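Local atomic coordinates of ornithine decarboxylase (Entamoeba histolytica, PDB entry 4AIB), a protein that probably catalyses the pyridoxal 5'-phosphate-dependent decarboxylation of L-ornithine to putrescine, the single step of putrescine synthesis from L-ornithine, and is probably active only as a homodimer. Residues A263-K276 / M348-A362. Residues are numbered along the deposited sequence; the frame is centred on the assembly and turned at random.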
loop_
_atom_site.group_PDB
_atom_site.type_symbol
_atom_site.label_atom_id
_atom_site.label_comp_id
_atom_site.label_asym_id
_atom_site.label_seq_id
_atom_site.Cartn_x
_atom_site.Cartn_y
_atom_site.Cartn_z
ATOM N N ALA A 263 -6.862 -2.120 -17.782
ATOM C CA ALA A 263 -7.377 -2.603 -16.499
ATOM C C ALA A 263 -8.600 -1.847 -15.973
ATOM O O ALA A 263 -9.381 -2.401 -15.196
ATOM C CB ALA A 263 -6.268 -2.603 -15.455
ATOM N N SER A 264 -8.762 -0.593 -16.398
ATOM C CA SER A 264 -9.823 0.281 -15.885
ATOM C C SER A 264 -11.225 -0.293 -16.086
ATOM O O SER A 264 -11.947 -0.531 -15.120
ATOM C CB SER A 264 -9.726 1.681 -16.503
ATOM O OG SER A 264 -9.957 1.647 -17.901
ATOM N N ASN A 265 -11.595 -0.532 -17.340
ATOM C CA ASN A 265 -12.943 -0.987 -17.672
ATOM C C ASN A 265 -13.156 -2.488 -17.466
ATOM O O ASN A 265 -14.209 -3.024 -17.815
ATOM C CB ASN A 265 -13.297 -0.582 -19.107
ATOM C CG ASN A 265 -13.094 0.901 -19.364
ATOM O OD1 ASN A 265 -13.476 1.746 -18.553
ATOM N ND2 ASN A 265 -12.489 1.224 -20.501
ATOM N N ALA A 266 -12.158 -3.150 -16.884
ATOM C CA ALA A 266 -12.189 -4.596 -16.665
ATOM C C ALA A 266 -13.029 -5.000 -15.455
ATOM O O ALA A 266 -13.769 -5.985 -15.510
ATOM C CB ALA A 266 -10.774 -5.134 -16.525
ATOM N N PHE A 267 -12.905 -4.243 -14.368
ATOM C CA PHE A 267 -13.575 -4.579 -13.114
ATOM C C PHE A 267 -14.516 -3.485 -12.623
ATOM O O PHE A 267 -14.305 -2.298 -12.885
ATOM C CB PHE A 267 -12.547 -4.902 -12.027
ATOM C CG PHE A 267 -11.785 -6.174 -12.267
ATOM C CD1 PHE A 267 -12.308 -7.402 -11.872
ATOM C CD2 PHE A 267 -10.539 -6.146 -12.886
ATOM C CE1 PHE A 267 -11.605 -8.576 -12.091
ATOM C CE2 PHE A 267 -9.832 -7.318 -13.109
ATOM C CZ PHE A 267 -10.366 -8.533 -12.711
ATOM N N HIS A 268 -15.561 -3.902 -11.914
ATOM C CA HIS A 268 -16.489 -2.986 -11.267
ATOM C C HIS A 268 -16.660 -3.392 -9.835
ATOM O O HIS A 268 -17.037 -4.530 -9.544
ATOM C CB HIS A 268 -17.834 -2.974 -11.987
ATOM C CG HIS A 268 -17.737 -2.668 -13.463
ATOM N ND1 HIS A 268 -17.454 -1.439 -13.929
ATOM C CD2 HIS A 268 -17.899 -3.485 -14.581
ATOM C CE1 HIS A 268 -17.433 -1.464 -15.275
ATOM N NE2 HIS A 268 -17.706 -2.717 -15.672
ATOM N N LEU A 269 -16.366 -2.468 -8.925
ATOM C CA LEU A 269 -16.464 -2.733 -7.494
ATOM C C LEU A 269 -17.868 -2.420 -6.979
ATOM O O LEU A 269 -18.410 -1.351 -7.262
ATOM C CB LEU A 269 -15.412 -1.922 -6.729
ATOM C CG LEU A 269 -15.283 -2.103 -5.212
ATOM C CD1 LEU A 269 -14.774 -3.491 -4.849
ATOM C CD2 LEU A 269 -14.371 -1.035 -4.628
ATOM N N VAL A 270 -18.449 -3.364 -6.239
ATOM C CA VAL A 270 -19.764 -3.179 -5.617
ATOM C C VAL A 270 -19.639 -3.350 -4.104
ATOM O O VAL A 270 -19.692 -4.467 -3.586
ATOM C CB VAL A 270 -20.824 -4.160 -6.170
ATOM C CG1 VAL A 270 -22.216 -3.768 -5.692
ATOM C CG2 VAL A 270 -20.790 -4.205 -7.689
ATOM N N SER A 271 -19.482 -2.235 -3.400
ATOM C CA SER A 271 -19.201 -2.266 -1.967
ATOM C C SER A 271 -20.446 -2.069 -1.101
ATOM O O SER A 271 -21.429 -1.467 -1.532
ATOM C CB SER A 271 -18.124 -1.236 -1.623
ATOM O OG SER A 271 -16.947 -1.480 -2.376
ATOM N N SER A 272 -20.391 -2.596 0.118
ATOM C CA SER A 272 -21.494 -2.499 1.070
ATOM C C SER A 272 -21.192 -1.458 2.144
ATOM O O SER A 272 -20.041 -1.054 2.316
ATOM C CB SER A 272 -21.749 -3.858 1.721
ATOM O OG SER A 272 -20.601 -4.297 2.427
ATOM N N LEU A 273 -22.228 -1.040 2.868
ATOM C CA LEU A 273 -22.082 -0.047 3.930
ATOM C C LEU A 273 -22.215 -0.665 5.317
ATOM O O LEU A 273 -23.141 -1.435 5.581
ATOM C CB LEU A 273 -23.103 1.081 3.761
ATOM C CG LEU A 273 -22.997 1.971 2.520
ATOM C CD1 LEU A 273 -24.251 2.820 2.382
ATOM C CD2 LEU A 273 -21.753 2.848 2.563
ATOM N N HIS A 274 -21.278 -0.319 6.198
ATOM C CA HIS A 274 -21.306 -0.776 7.587
ATOM C C HIS A 274 -20.974 0.334 8.553
ATOM O O HIS A 274 -20.219 0.141 9.510
ATOM C CB HIS A 274 -20.392 -1.989 7.779
ATOM C CG HIS A 274 -18.947 -1.741 7.411
ATOM N ND1 HIS A 274 -18.034 -1.326 8.307
ATOM C CD2 HIS A 274 -18.275 -1.871 6.197
ATOM C CE1 HIS A 274 -16.839 -1.194 7.702
ATOM N NE2 HIS A 274 -16.988 -1.528 6.410
ATOM N N GLY A 275 -21.550 1.510 8.310
ATOM C CA GLY A 275 -21.339 2.669 9.173
ATOM C C GLY A 275 -21.931 3.962 8.641
ATOM O O GLY A 275 -21.852 4.247 7.443
ATOM N N LYS A 276 -22.518 4.748 9.542
ATOM C CA LYS A 276 -23.137 6.023 9.179
ATOM C C LYS A 276 -23.026 7.058 10.297
ATOM O O LYS A 276 -23.153 6.728 11.478
ATOM C CB LYS A 276 -24.607 5.816 8.796
ATOM C CG LYS A 276 -25.229 6.984 8.043
ATOM C CD LYS A 276 -26.628 6.663 7.536
ATOM C CE LYS A 276 -27.697 6.903 8.591
ATOM N NZ LYS A 276 -29.065 6.696 8.040
ATOM N N MET A 348 -28.594 7.026 2.804
ATOM C CA MET A 348 -28.505 5.574 2.697
ATOM C C MET A 348 -28.610 4.886 4.053
ATOM O O MET A 348 -28.310 5.481 5.089
ATOM C CB MET A 348 -27.207 5.170 1.994
ATOM C CG MET A 348 -27.159 5.541 0.520
ATOM S SD MET A 348 -25.603 5.114 -0.283
ATOM C CE MET A 348 -24.510 6.382 0.356
ATOM N N GLU A 349 -29.043 3.628 4.031
ATOM C CA GLU A 349 -29.172 2.815 5.234
ATOM C C GLU A 349 -28.163 1.667 5.189
ATOM O O GLU A 349 -28.220 0.827 4.287
ATOM C CB GLU A 349 -30.603 2.279 5.359
ATOM C CG GLU A 349 -30.903 1.541 6.657
ATOM C CD GLU A 349 -32.339 1.051 6.734
ATOM O OE1 GLU A 349 -33.265 1.884 6.625
ATOM O OE2 GLU A 349 -32.541 -0.169 6.911
ATOM N N PRO A 350 -27.226 1.634 6.159
ATOM C CA PRO A 350 -26.201 0.587 6.216
ATOM C C PRO A 350 -26.810 -0.798 6.422
ATOM O O PRO A 350 -27.636 -0.988 7.319
ATOM C CB PRO A 350 -25.350 0.986 7.429
ATOM C CG PRO A 350 -25.621 2.436 7.633
ATOM C CD PRO A 350 -27.053 2.622 7.238
ATOM N N GLY A 351 -26.403 -1.747 5.583
ATOM C CA GLY A 351 -26.959 -3.096 5.603
ATOM C C GLY A 351 -28.024 -3.298 4.540
ATOM O O GLY A 351 -28.391 -4.432 4.226
ATOM N N LYS A 352 -28.517 -2.193 3.985
ATOM C CA LYS A 352 -29.552 -2.231 2.956
ATOM C C LYS A 352 -29.049 -1.643 1.638
ATOM O O LYS A 352 -29.303 -2.204 0.570
ATOM C CB LYS A 352 -30.812 -1.496 3.440
ATOM C CG LYS A 352 -32.076 -1.764 2.629
ATOM C CD LYS A 352 -32.305 -0.703 1.561
ATOM C CE LYS A 352 -33.570 -0.979 0.764
ATOM N NZ LYS A 352 -33.802 0.056 -0.282
ATOM N N ASP A 353 -28.334 -0.522 1.721
ATOM C CA ASP A 353 -27.854 0.193 0.537
ATOM C C ASP A 353 -26.430 -0.185 0.133
ATOM O O ASP A 353 -25.592 -0.496 0.982
ATOM C CB ASP A 353 -27.969 1.708 0.739
ATOM C CG ASP A 353 -29.405 2.201 0.671
ATOM O OD1 ASP A 353 -30.009 2.149 -0.422
ATOM O OD2 ASP A 353 -29.929 2.652 1.709
ATOM N N TRP A 354 -26.173 -0.151 -1.174
ATOM C CA TRP A 354 -24.880 -0.532 -1.742
ATOM C C TRP A 354 -24.350 0.506 -2.693
ATOM O O TRP A 354 -25.109 1.304 -3.254
ATOM C CB TRP A 354 -24.989 -1.876 -2.456
ATOM C CG TRP A 354 -25.053 -3.074 -1.536
ATOM C CD1 TRP A 354 -26.057 -3.398 -0.627
ATOM C CD2 TRP A 354 -24.074 -4.168 -1.422
ATOM N NE1 TRP A 354 -25.770 -4.570 0.026
ATOM C CE2 TRP A 354 -24.599 -5.083 -0.403
ATOM C CE3 TRP A 354 -22.861 -4.465 -2.036
ATOM C CZ2 TRP A 354 -23.923 -6.237 -0.032
ATOM C CZ3 TRP A 354 -22.189 -5.631 -1.652
ATOM C CH2 TRP A 354 -22.709 -6.495 -0.674
ATOM N N LEU A 355 -23.033 0.497 -2.883
ATOM C CA LEU A 355 -22.355 1.429 -3.779
ATOM C C LEU A 355 -21.666 0.683 -4.912
ATOM O O LEU A 355 -20.987 -0.314 -4.676
ATOM C CB LEU A 355 -21.311 2.246 -3.010
ATOM C CG LEU A 355 -21.689 3.516 -2.242
ATOM C CD1 LEU A 355 -22.644 3.245 -1.092
ATOM C CD2 LEU A 355 -20.426 4.185 -1.724
ATOM N N LEU A 356 -21.844 1.166 -6.139
ATOM C CA LEU A 356 -21.099 0.646 -7.282
ATOM C C LEU A 356 -20.070 1.668 -7.751
ATOM O O LEU A 356 -20.422 2.788 -8.126
ATOM C CB LEU A 356 -22.037 0.252 -8.432
ATOM C CG LEU A 356 -21.463 0.016 -9.841
ATOM C CD1 LEU A 356 -20.606 -1.240 -9.913
ATOM C CD2 LEU A 356 -22.576 -0.048 -10.877
ATOM N N PHE A 357 -18.801 1.275 -7.706
ATOM C CA PHE A 357 -17.714 2.085 -8.240
ATOM C C PHE A 357 -17.404 1.604 -9.658
ATOM O O PHE A 357 -16.765 0.563 -9.833
ATOM C CB PHE A 357 -16.472 1.985 -7.348
ATOM C CG PHE A 357 -16.656 2.570 -5.973
ATOM C CD1 PHE A 357 -17.175 1.799 -4.936
ATOM C CD2 PHE A 357 -16.299 3.888 -5.710
ATOM C CE1 PHE A 357 -17.342 2.335 -3.667
ATOM C CE2 PHE A 357 -16.464 4.430 -4.443
ATOM C CZ PHE A 357 -16.987 3.652 -3.421
ATOM N N PRO A 358 -17.874 2.351 -10.677
ATOM C CA PRO A 358 -17.701 1.936 -12.067
ATOM C C PRO A 358 -16.255 2.068 -12.528
ATOM O O PRO A 358 -15.592 3.062 -12.218
ATOM C CB PRO A 358 -18.596 2.912 -12.851
ATOM C CG PRO A 358 -19.435 3.608 -11.831
ATOM C CD PRO A 358 -18.605 3.624 -10.587
ATOM N N ASN A 359 -15.788 1.057 -13.258
ATOM C CA ASN A 359 -14.436 1.015 -13.820
ATOM C C ASN A 359 -13.326 1.135 -12.771
ATOM O O ASN A 359 -12.750 2.209 -12.572
ATOM C CB ASN A 359 -14.265 2.060 -14.933
ATOM C CG ASN A 359 -15.370 1.999 -15.972
ATOM O OD1 ASN A 359 -15.727 0.925 -16.460
ATOM N ND2 ASN A 359 -15.913 3.158 -16.322
ATOM N N MET A 360 -13.047 0.021 -12.100
ATOM C CA MET A 360 -11.956 -0.060 -11.133
ATOM C C MET A 360 -10.901 -1.043 -11.637
ATOM O O MET A 360 -10.771 -1.251 -12.843
ATOM C CB MET A 360 -12.485 -0.475 -9.756
ATOM C CG MET A 360 -13.492 0.488 -9.141
ATOM S SD MET A 360 -12.800 2.082 -8.654
ATOM C CE MET A 360 -11.884 1.633 -7.180
ATOM N N GLY A 361 -10.141 -1.641 -10.724
ATOM C CA GLY A 361 -9.114 -2.610 -11.102
ATOM C C GLY A 361 -7.829 -1.970 -11.595
ATOM O O GLY A 361 -6.769 -2.598 -11.567
ATOM N N ALA A 362 -7.925 -0.723 -12.054
ATOM C CA ALA A 362 -6.760 0.046 -12.477
ATOM C C ALA A 362 -5.920 0.425 -11.259
ATOM O O ALA A 362 -6.215 1.405 -10.567
ATOM C CB ALA A 362 -7.189 1.284 -13.253
HETATM O O HOH W 1 -24.691 -2.319 3.142
#
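The six-membered ring of W354 takes CB of S272 over one face, 3.5 Å from the ring centroid and 7° off the normal, a CH-pi contact. Along the edge of the same indole runs the backbone of V270, its O near the ring plane, while CG1 of V270 meets W354 CE3 at 3.8 Å. W354 CG stands anti to the carbonyl carbon (chi1 -76°), and from there the indole folds back over strand 267-276. In the imidazole of H268, ND1, at the ring edge, accepts a nearly straight hydrogen bond from N359 N (3.1 Å), which stands somewhat out of the ring plane, and NE2 is hydrogen-bonded to OD2 of D32; bonds at both nitrogens would hold the ring's rotation. On the sheet face that carries L269, S271 and F357, CD2 of L269 lies beside CD1 of the F357 ring, and L269 CB packs on CG of M360.

Beneath these side chains, paired antiparallel bonds join L269 to F357 and S271 to L355; the bond from L355 N to S271 O (2.9 Å) is almost linear. Where the regular pairing ends, L273 reaches across with CD1 against SD of M348 and CD2 against CD1 of L355, both at 3.8 Å. One water accepts from L273 N and G351 N, bridging the strand to the turn. Farther on, K276 lays CB on CG of P350, and K276 NZ hydrogen-bonds M348 O (3.3 Å), its donor tilted from the carbonyl plane.

Helix 6-16 covers V270 and W354, and H274 O bonds to K129 of the second subunit. The example illustrates how a long strand, leaving helix 260-264 of the pyridoxal-binding TIM-like barrel, is built by antiparallel pairing into the C-terminal beta domain characteristic of class-II ornithine decarboxylases.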